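PDB 5MDM: glycoprotein from Chandipura virus, which probably attaches the virus to host receptors and, when acidified in the endosome, changes shape to drive fusion of the viral and endosomal membranes. Local coordinates for residues A[305-318]-A[321-335]. Sequence-based numbering, arbitrary orientation.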
ATOM      1  N   LEU A 305      -2.873  15.946 -27.439  1.00 80.55           N
ATOM      2  CA  LEU A 305      -4.291  15.872 -27.751  1.00 83.26           C
ATOM      3  C   LEU A 305      -5.079  15.192 -26.632  1.00 87.58           C
ATOM      4  O   LEU A 305      -6.186  15.610 -26.290  1.00 90.87           O
ATOM      5  CB  LEU A 305      -4.499  15.127 -29.061  1.00 78.31           C
ATOM      6  CG  LEU A 305      -4.176  15.954 -30.293  1.00 89.30           C
ATOM      7  CD1 LEU A 305      -4.323  15.091 -31.532  1.00 92.12           C
ATOM      8  CD2 LEU A 305      -5.091  17.169 -30.347  1.00 82.30           C
ATOM      9  N   SER A 306      -4.500  14.142 -26.063  1.00 83.07           N
ATOM     10  CA  SER A 306      -5.171  13.383 -25.023  1.00 81.64           C
ATOM     11  C   SER A 306      -5.332  14.202 -23.755  1.00 73.52           C
ATOM     12  O   SER A 306      -6.229  13.941 -22.956  1.00 70.04           O
ATOM     13  CB  SER A 306      -4.390  12.120 -24.711  1.00 83.04           C
ATOM     14  OG  SER A 306      -3.147  12.437 -24.111  1.00 81.81           O
ATOM     15  N   TYR A 307      -4.465  15.189 -23.562  1.00 73.68           N
ATOM     16  CA  TYR A 307      -4.631  16.084 -22.412  1.00 71.21           C
ATOM     17  C   TYR A 307      -5.895  16.947 -22.508  1.00 72.04           C
ATOM     18  O   TYR A 307      -6.266  17.620 -21.549  1.00 79.84           O
ATOM     19  CB  TYR A 307      -3.385  16.951 -22.196  1.00 67.66           C
ATOM     20  CG  TYR A 307      -2.177  16.153 -21.761  1.00 75.48           C
ATOM     21  CD1 TYR A 307      -2.323  15.031 -20.959  1.00 77.94           C
ATOM     22  CD2 TYR A 307      -0.897  16.506 -22.168  1.00 85.05           C
ATOM     23  CE1 TYR A 307      -1.229  14.289 -20.562  1.00 86.98           C
ATOM     24  CE2 TYR A 307       0.205  15.767 -21.776  1.00 89.37           C
ATOM     25  CZ  TYR A 307       0.031  14.659 -20.973  1.00 86.89           C
ATOM     26  OH  TYR A 307       1.116  13.915 -20.576  1.00 81.88           O
ATOM     27  N   LEU A 308      -6.560  16.910 -23.657  1.00 65.51           N
ATOM     28  CA  LEU A 308      -7.763  17.703 -23.887  1.00 77.31           C
ATOM     29  C   LEU A 308      -9.006  16.849 -23.709  1.00 82.15           C
ATOM     30  O   LEU A 308     -10.121  17.364 -23.640  1.00 87.28           O
ATOM     31  CB  LEU A 308      -7.762  18.285 -25.302  1.00 79.08           C
ATOM     32  CG  LEU A 308      -6.593  19.173 -25.723  1.00 81.23           C
ATOM     33  CD1 LEU A 308      -6.793  19.652 -27.140  1.00 85.21           C
ATOM     34  CD2 LEU A 308      -6.459  20.347 -24.780  1.00 86.07           C
ATOM     35  N   ALA A 309      -8.802  15.539 -23.647  1.00 85.01           N
ATOM     36  CA  ALA A 309      -9.903  14.585 -23.550  1.00 84.98           C
ATOM     37  C   ALA A 309     -10.664  14.703 -22.237  1.00 80.07           C
ATOM     38  O   ALA A 309     -10.107  15.085 -21.213  1.00 78.37           O
ATOM     39  CB  ALA A 309      -9.379  13.171 -23.711  1.00 84.94           C
ATOM     40  N   SER A 310     -11.944  14.364 -22.273  1.00 83.19           N
ATOM     41  CA  SER A 310     -12.718  14.240 -21.052  1.00 77.57           C
ATOM     42  C   SER A 310     -12.364  12.911 -20.417  1.00 74.28           C
ATOM     43  O   SER A 310     -12.223  11.907 -21.114  1.00 75.16           O
ATOM     44  CB  SER A 310     -14.212  14.282 -21.356  1.00 79.32           C
ATOM     45  OG  SER A 310     -14.969  14.203 -20.164  1.00 84.37           O
ATOM     46  N   LYS A 311     -12.208  12.902 -19.097  1.00 74.82           N
ATOM     47  CA  LYS A 311     -11.904  11.659 -18.400  1.00 73.62           C
ATOM     48  C   LYS A 311     -13.132  11.084 -17.714  1.00 75.80           C
ATOM     49  O   LYS A 311     -13.068  10.019 -17.113  1.00 80.23           O
ATOM     50  CB  LYS A 311     -10.767  11.847 -17.396  1.00 66.32           C
ATOM     51  CG  LYS A 311      -9.402  12.033 -18.030  1.00 68.23           C
ATOM     52  CD  LYS A 311      -8.305  11.878 -16.995  1.00 73.02           C
ATOM     53  CE  LYS A 311      -6.927  12.077 -17.600  1.00 87.05           C
ATOM     54  NZ  LYS A 311      -5.864  11.745 -16.606  1.00 92.72           N
ATOM     55  N   SER A 312     -14.252  11.790 -17.816  1.00 86.33           N
ATOM     56  CA  SER A 312     -15.503  11.349 -17.212  1.00 84.24           C
ATOM     57  C   SER A 312     -16.619  11.462 -18.241  1.00 80.45           C
ATOM     58  O   SER A 312     -16.522  12.256 -19.177  1.00 90.38           O
ATOM     59  CB  SER A 312     -15.831  12.222 -16.006  1.00 95.32           C
ATOM     60  OG  SER A 312     -16.122  13.547 -16.422  1.00112.74           O
ATOM     61  N   PRO A 313     -17.688  10.668 -18.079  1.00 69.25           N
ATOM     62  CA  PRO A 313     -18.823  10.762 -19.001  1.00 74.02           C
ATOM     63  C   PRO A 313     -19.460  12.148 -18.957  1.00 83.83           C
ATOM     64  O   PRO A 313     -19.344  12.857 -17.951  1.00 88.48           O
ATOM     65  CB  PRO A 313     -19.800   9.719 -18.459  1.00 67.86           C
ATOM     66  CG  PRO A 313     -18.957   8.763 -17.715  1.00 65.85           C
ATOM     67  CD  PRO A 313     -17.861   9.578 -17.107  1.00 66.49           C
ATOM     68  N   GLY A 314     -20.114  12.533 -20.047  1.00 80.44           N
ATOM     69  CA  GLY A 314     -20.763  13.826 -20.121  1.00 81.17           C
ATOM     70  C   GLY A 314     -20.683  14.450 -21.499  1.00 87.04           C
ATOM     71  O   GLY A 314     -19.859  14.061 -22.330  1.00 83.71           O
ATOM     72  N   LYS A 315     -21.558  15.420 -21.743  1.00 93.00           N
ATOM     73  CA  LYS A 315     -21.527  16.179 -22.982  1.00 93.02           C
ATOM     74  C   LYS A 315     -20.231  16.976 -23.015  1.00 90.56           C
ATOM     75  O   LYS A 315     -19.944  17.745 -22.100  1.00105.91           O
ATOM     76  CB  LYS A 315     -22.741  17.111 -23.055  1.00102.52           C
ATOM     77  CG  LYS A 315     -22.823  17.969 -24.309  1.00119.06           C
ATOM     78  CD  LYS A 315     -23.134  17.144 -25.549  1.00128.74           C
ATOM     79  CE  LYS A 315     -23.129  18.010 -26.805  1.00127.59           C
ATOM     80  NZ  LYS A 315     -23.431  17.211 -28.025  1.00131.50           N
ATOM     81  N   GLY A 316     -19.431  16.773 -24.055  1.00 81.58           N
ATOM     82  CA  GLY A 316     -18.187  17.503 -24.204  1.00 80.24           C
ATOM     83  C   GLY A 316     -17.695  17.635 -25.634  1.00 83.95           C
ATOM     84  O   GLY A 316     -18.456  17.492 -26.593  1.00 87.92           O
ATOM     85  N   LEU A 317     -16.405  17.918 -25.770  1.00 83.50           N
ATOM     86  CA  LEU A 317     -15.778  18.048 -27.074  1.00 90.21           C
ATOM     87  C   LEU A 317     -14.618  17.074 -27.204  1.00 93.86           C
ATOM     88  O   LEU A 317     -13.960  16.740 -26.222  1.00 99.77           O
ATOM     89  CB  LEU A 317     -15.264  19.472 -27.275  1.00 99.32           C
ATOM     90  CG  LEU A 317     -16.281  20.603 -27.136  1.00 97.63           C
ATOM     91  CD1 LEU A 317     -15.611  21.942 -27.393  1.00 95.40           C
ATOM     92  CD2 LEU A 317     -17.438  20.395 -28.090  1.00 96.75           C
ATOM     93  N   ALA A 318     -14.372  16.613 -28.422  1.00 92.35           N
ATOM     94  CA  ALA A 318     -13.195  15.813 -28.700  1.00 86.18           C
ATOM     95  C   ALA A 318     -12.313  16.598 -29.659  1.00 96.66           C
ATOM     96  O   ALA A 318     -12.787  17.507 -30.343  1.00 94.97           O
ATOM     97  CB  ALA A 318     -13.586  14.477 -29.297  1.00 81.23           C
ATOM     98  N   VAL A 321      -6.305  15.895 -35.137  1.00120.48           N
ATOM     99  CA  VAL A 321      -5.544  16.641 -36.134  1.00121.04           C
ATOM    100  C   VAL A 321      -5.815  16.118 -37.543  1.00132.96           C
ATOM    101  O   VAL A 321      -5.244  15.112 -37.970  1.00139.68           O
ATOM    102  CB  VAL A 321      -4.027  16.612 -35.842  1.00106.66           C
ATOM    103  CG1 VAL A 321      -3.283  17.469 -36.841  1.00111.67           C
ATOM    104  CG2 VAL A 321      -3.752  17.107 -34.437  1.00 95.90           C
ATOM    105  N   ILE A 322      -6.697  16.808 -38.256  1.00135.58           N
ATOM    106  CA  ILE A 322      -7.041  16.434 -39.623  1.00137.23           C
ATOM    107  C   ILE A 322      -6.202  17.233 -40.614  1.00139.71           C
ATOM    108  O   ILE A 322      -6.323  18.457 -40.689  1.00139.04           O
ATOM    109  CB  ILE A 322      -8.531  16.689 -39.912  1.00131.11           C
ATOM    110  CG1 ILE A 322      -9.396  16.162 -38.766  1.00123.21           C
ATOM    111  CG2 ILE A 322      -8.937  16.052 -41.229  1.00131.13           C
ATOM    112  CD1 ILE A 322     -10.860  16.485 -38.920  1.00120.50           C
ATOM    113  N   ASN A 323      -5.357  16.536 -41.369  1.00145.98           N
ATOM    114  CA  ASN A 323      -4.483  17.172 -42.355  1.00155.18           C
ATOM    115  C   ASN A 323      -3.665  18.323 -41.768  1.00147.99           C
ATOM    116  O   ASN A 323      -3.550  19.387 -42.373  1.00149.27           O
ATOM    117  CB  ASN A 323      -5.284  17.650 -43.576  1.00163.63           C
ATOM    118  CG  ASN A 323      -5.670  16.511 -44.511  1.00168.68           C
ATOM    119  OD1 ASN A 323      -4.879  15.602 -44.757  1.00173.62           O
ATOM    120  ND2 ASN A 323      -6.890  16.561 -45.037  1.00167.21           N
ATOM    121  N   GLY A 324      -3.111  18.106 -40.579  1.00138.77           N
ATOM    122  CA  GLY A 324      -2.287  19.110 -39.931  1.00143.07           C
ATOM    123  C   GLY A 324      -3.076  20.225 -39.264  1.00140.62           C
ATOM    124  O   GLY A 324      -2.498  21.195 -38.771  1.00132.39           O
ATOM    125  N   THR A 325      -4.397  20.088 -39.239  1.00142.07           N
ATOM    126  CA  THR A 325      -5.261  21.115 -38.663  1.00137.74           C
ATOM    127  C   THR A 325      -5.971  20.646 -37.391  1.00142.16           C
ATOM    128  O   THR A 325      -6.563  19.564 -37.357  1.00145.83           O
ATOM    129  CB  THR A 325      -6.308  21.596 -39.689  1.00130.28           C
ATOM    130  OG1 THR A 325      -5.646  22.295 -40.749  1.00134.26           O
ATOM    131  CG2 THR A 325      -7.334  22.515 -39.034  1.00117.98           C
ATOM    132  N   LEU A 326      -5.902  21.464 -36.343  1.00136.65           N
ATOM    133  CA  LEU A 326      -6.600  21.168 -35.098  1.00126.24           C
ATOM    134  C   LEU A 326      -8.105  21.261 -35.300  1.00126.38           C
ATOM    135  O   LEU A 326      -8.634  22.317 -35.654  1.00127.54           O
ATOM    136  CB  LEU A 326      -6.174  22.128 -33.990  1.00119.48           C
ATOM    137  CG  LEU A 326      -6.742  21.829 -32.599  1.00110.21           C
ATOM    138  CD1 LEU A 326      -6.071  20.604 -31.987  1.00101.86           C
ATOM    139  CD2 LEU A 326      -6.610  23.035 -31.680  1.00 89.62           C
ATOM    140  N   SER A 327      -8.790  20.147 -35.070  1.00120.26           N
ATOM    141  CA  SER A 327     -10.232  20.097 -35.235  1.00116.96           C
ATOM    142  C   SER A 327     -10.907  19.622 -33.956  1.00115.17           C
ATOM    143  O   SER A 327     -10.364  18.799 -33.215  1.00105.86           O
ATOM    144  CB  SER A 327     -10.601  19.176 -36.397  1.00116.76           C
ATOM    145  OG  SER A 327      -9.939  19.575 -37.584  1.00129.92           O
ATOM    146  N   PHE A 328     -12.096  20.154 -33.700  1.00115.78           N
ATOM    147  CA  PHE A 328     -12.888  19.726 -32.563  1.00107.88           C
ATOM    148  C   PHE A 328     -14.180  19.084 -33.052  1.00110.89           C
ATOM    149  O   PHE A 328     -14.520  19.173 -34.232  1.00107.90           O
ATOM    150  CB  PHE A 328     -13.210  20.917 -31.665  1.00103.96           C
ATOM    151  CG  PHE A 328     -14.333  21.768 -32.175  1.00109.86           C
ATOM    152  CD1 PHE A 328     -15.577  21.734 -31.566  1.00113.48           C
ATOM    153  CD2 PHE A 328     -14.150  22.594 -33.270  1.00110.73           C
ATOM    154  CE1 PHE A 328     -16.616  22.511 -32.035  1.00118.59           C
ATOM    155  CE2 PHE A 328     -15.182  23.372 -33.744  1.00118.87           C
ATOM    156  CZ  PHE A 328     -16.419  23.331 -33.126  1.00122.27           C
ATOM    157  N   ALA A 329     -14.897  18.435 -32.145  1.00113.86           N
ATOM    158  CA  ALA A 329     -16.215  17.904 -32.467  1.00114.55           C
ATOM    159  C   ALA A 329     -17.058  17.774 -31.206  1.00115.16           C
ATOM    160  O   ALA A 329     -16.572  17.308 -30.176  1.00121.61           O
ATOM    161  CB  ALA A 329     -16.095  16.564 -33.163  1.00 93.92           C
ATOM    162  N   HIS A 330     -18.315  18.201 -31.283  1.00109.67           N
ATOM    163  CA  HIS A 330     -19.253  17.970 -30.193  1.00106.39           C
ATOM    164  C   HIS A 330     -19.489  16.474 -30.056  1.00106.53           C
ATOM    165  O   HIS A 330     -19.512  15.751 -31.050  1.00114.50           O
ATOM    166  CB  HIS A 330     -20.579  18.691 -30.441  1.00113.93           C
ATOM    167  CG  HIS A 330     -20.581  20.122 -30.004  1.00127.84           C
ATOM    168  ND1 HIS A 330     -20.108  21.145 -30.798  1.00137.22           N
ATOM    169  CD2 HIS A 330     -20.995  20.700 -28.852  1.00134.65           C
ATOM    170  CE1 HIS A 330     -20.231  22.292 -30.154  1.00143.57           C
ATOM    171  NE2 HIS A 330     -20.767  22.050 -28.971  1.00142.59           N
ATOM    172  N   THR A 331     -19.648  16.012 -28.823  1.00106.10           N
ATOM    173  CA  THR A 331     -19.927  14.603 -28.581  1.00103.42           C
ATOM    174  C   THR A 331     -20.396  14.405 -27.153  1.00105.62           C
ATOM    175  O   THR A 331     -20.345  15.326 -26.345  1.00107.93           O
ATOM    176  CB  THR A 331     -18.682  13.727 -28.809  1.00 95.91           C
ATOM    177  OG1 THR A 331     -19.054  12.347 -28.757  1.00 99.70           O
ATOM    178  CG2 THR A 331     -17.630  14.005 -27.749  1.00 91.65           C
ATOM    179  N   ARG A 332     -20.871  13.206 -26.848  1.00104.09           N
ATOM    180  CA  ARG A 332     -21.165  12.851 -25.471  1.00107.39           C
ATOM    181  C   ARG A 332     -20.255  11.706 -25.073  1.00 99.32           C
ATOM    182  O   ARG A 332     -20.369  10.600 -25.594  1.00 98.15           O
ATOM    183  CB  ARG A 332     -22.641  12.477 -25.285  1.00117.70           C
ATOM    184  CG  ARG A 332     -22.992  11.966 -23.885  1.00116.61           C
ATOM    185  CD  ARG A 332     -24.439  12.280 -23.487  1.00115.85           C
ATOM    186  NE  ARG A 332     -25.418  11.724 -24.416  1.00118.03           N
ATOM    187  CZ  ARG A 332     -26.055  12.432 -25.346  1.00134.78           C
ATOM    188  NH1 ARG A 332     -25.821  13.733 -25.474  1.00138.13           N
ATOM    189  NH2 ARG A 332     -26.931  11.842 -26.152  1.00141.25           N
ATOM    190  N   TYR A 333     -19.326  11.986 -24.171  1.00 95.37           N
ATOM    191  CA  TYR A 333     -18.449  10.951 -23.660  1.00 89.26           C
ATOM    192  C   TYR A 333     -19.258   9.971 -22.822  1.00 88.77           C
ATOM    193  O   TYR A 333     -20.168  10.362 -22.089  1.00 92.37           O
ATOM    194  CB  TYR A 333     -17.338  11.560 -22.809  1.00 81.46           C
ATOM    195  CG  TYR A 333     -16.287  12.314 -23.586  1.00 76.28           C
ATOM    196  CD1 TYR A 333     -15.079  11.719 -23.911  1.00 75.79           C
ATOM    197  CD2 TYR A 333     -16.495  13.627 -23.982  1.00 78.34           C
ATOM    198  CE1 TYR A 333     -14.107  12.408 -24.611  1.00 69.92           C
ATOM    199  CE2 TYR A 333     -15.528  14.325 -24.684  1.00 75.57           C
ATOM    200  CZ  TYR A 333     -14.337  13.708 -24.994  1.00 73.91           C
ATOM    201  OH  TYR A 333     -13.373  14.395 -25.693  1.00 77.41           O
ATOM    202  N   VAL A 334     -18.934   8.694 -22.949  1.00 79.87           N
ATOM    203  CA  VAL A 334     -19.545   7.663 -22.131  1.00 84.34           C
ATOM    204  C   VAL A 334     -18.457   6.734 -21.619  1.00 86.77           C
ATOM    205  O   VAL A 334     -17.351   6.697 -22.167  1.00 81.37           O
ATOM    206  CB  VAL A 334     -20.568   6.849 -22.920  1.00 79.82           C
ATOM    207  CG1 VAL A 334     -21.677   7.751 -23.437  1.00 78.98           C
ATOM    208  CG2 VAL A 334     -19.883   6.129 -24.062  1.00 87.54           C
ATOM    209  N   ARG A 335     -18.767   5.996 -20.561  1.00 83.80           N
ATOM    210  CA  ARG A 335     -17.801   5.082 -19.977  1.00 78.44           C
ATOM    211  C   ARG A 335     -17.769   3.781 -20.763  1.00 83.69           C
ATOM    212  O   ARG A 335     -18.806   3.170 -21.028  1.00 81.52           O
ATOM    213  CB  ARG A 335     -18.132   4.814 -18.509  1.00 83.25           C
ATOM    214  CG  ARG A 335     -17.280   3.750 -17.847  1.00 66.07           C
ATOM    215  CD  ARG A 335     -17.512   3.740 -16.345  1.00 85.99           C
ATOM    216  NE  ARG A 335     -17.121   5.010 -15.735  1.00 91.20           N
ATOM    217  CZ  ARG A 335     -17.844   5.659 -14.828  1.00 81.95           C
ATOM    218  NH1 ARG A 335     -19.001   5.162 -14.420  1.00 70.60           N
ATOM    219  NH2 ARG A 335     -17.407   6.807 -14.328  1.00 83.59           N
TER
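Tyr333 lays its ring against Ser310, in the loop leading into an antiparallel beta hairpin of strands 316-322 and 325-338. The hairpin closes through a type I' turn from Ile322 to Thr325. Backbone bonds pair Gly314 with Tyr333, Gly316 with Thr331 and Ala318 with Ala329. The packed side holds the Tyr333 ring. Ser310 CB sits over the middle of one face, 3.4 Å from the ring centroid and 5° off the normal. Gly316 C lies at the ring edge, near its plane, where the residue has no side chain. Ser310 OG reaches forward along the chain to Ser312 O at 2.7 Å, on a lone pair in the carbonyl plane. Met26 O is a second, competing acceptor for it. Pro7 of strand 2-7 also touches Tyr333.

The other side, with Lys315, Leu317, His330 and Arg332, is looser, and His330 and Arg332 are exposed. Leu317 CD2 lies 3.6 Å from the His330 ring centroid, over one face. Lys315 bends at chi2 (70°), and its CE meets the edge of the same ring, 4.0 Å from His330 CD2. On the packed side, Tyr333 OH donates to Leu317 O and also bonds to Asn375 ND2.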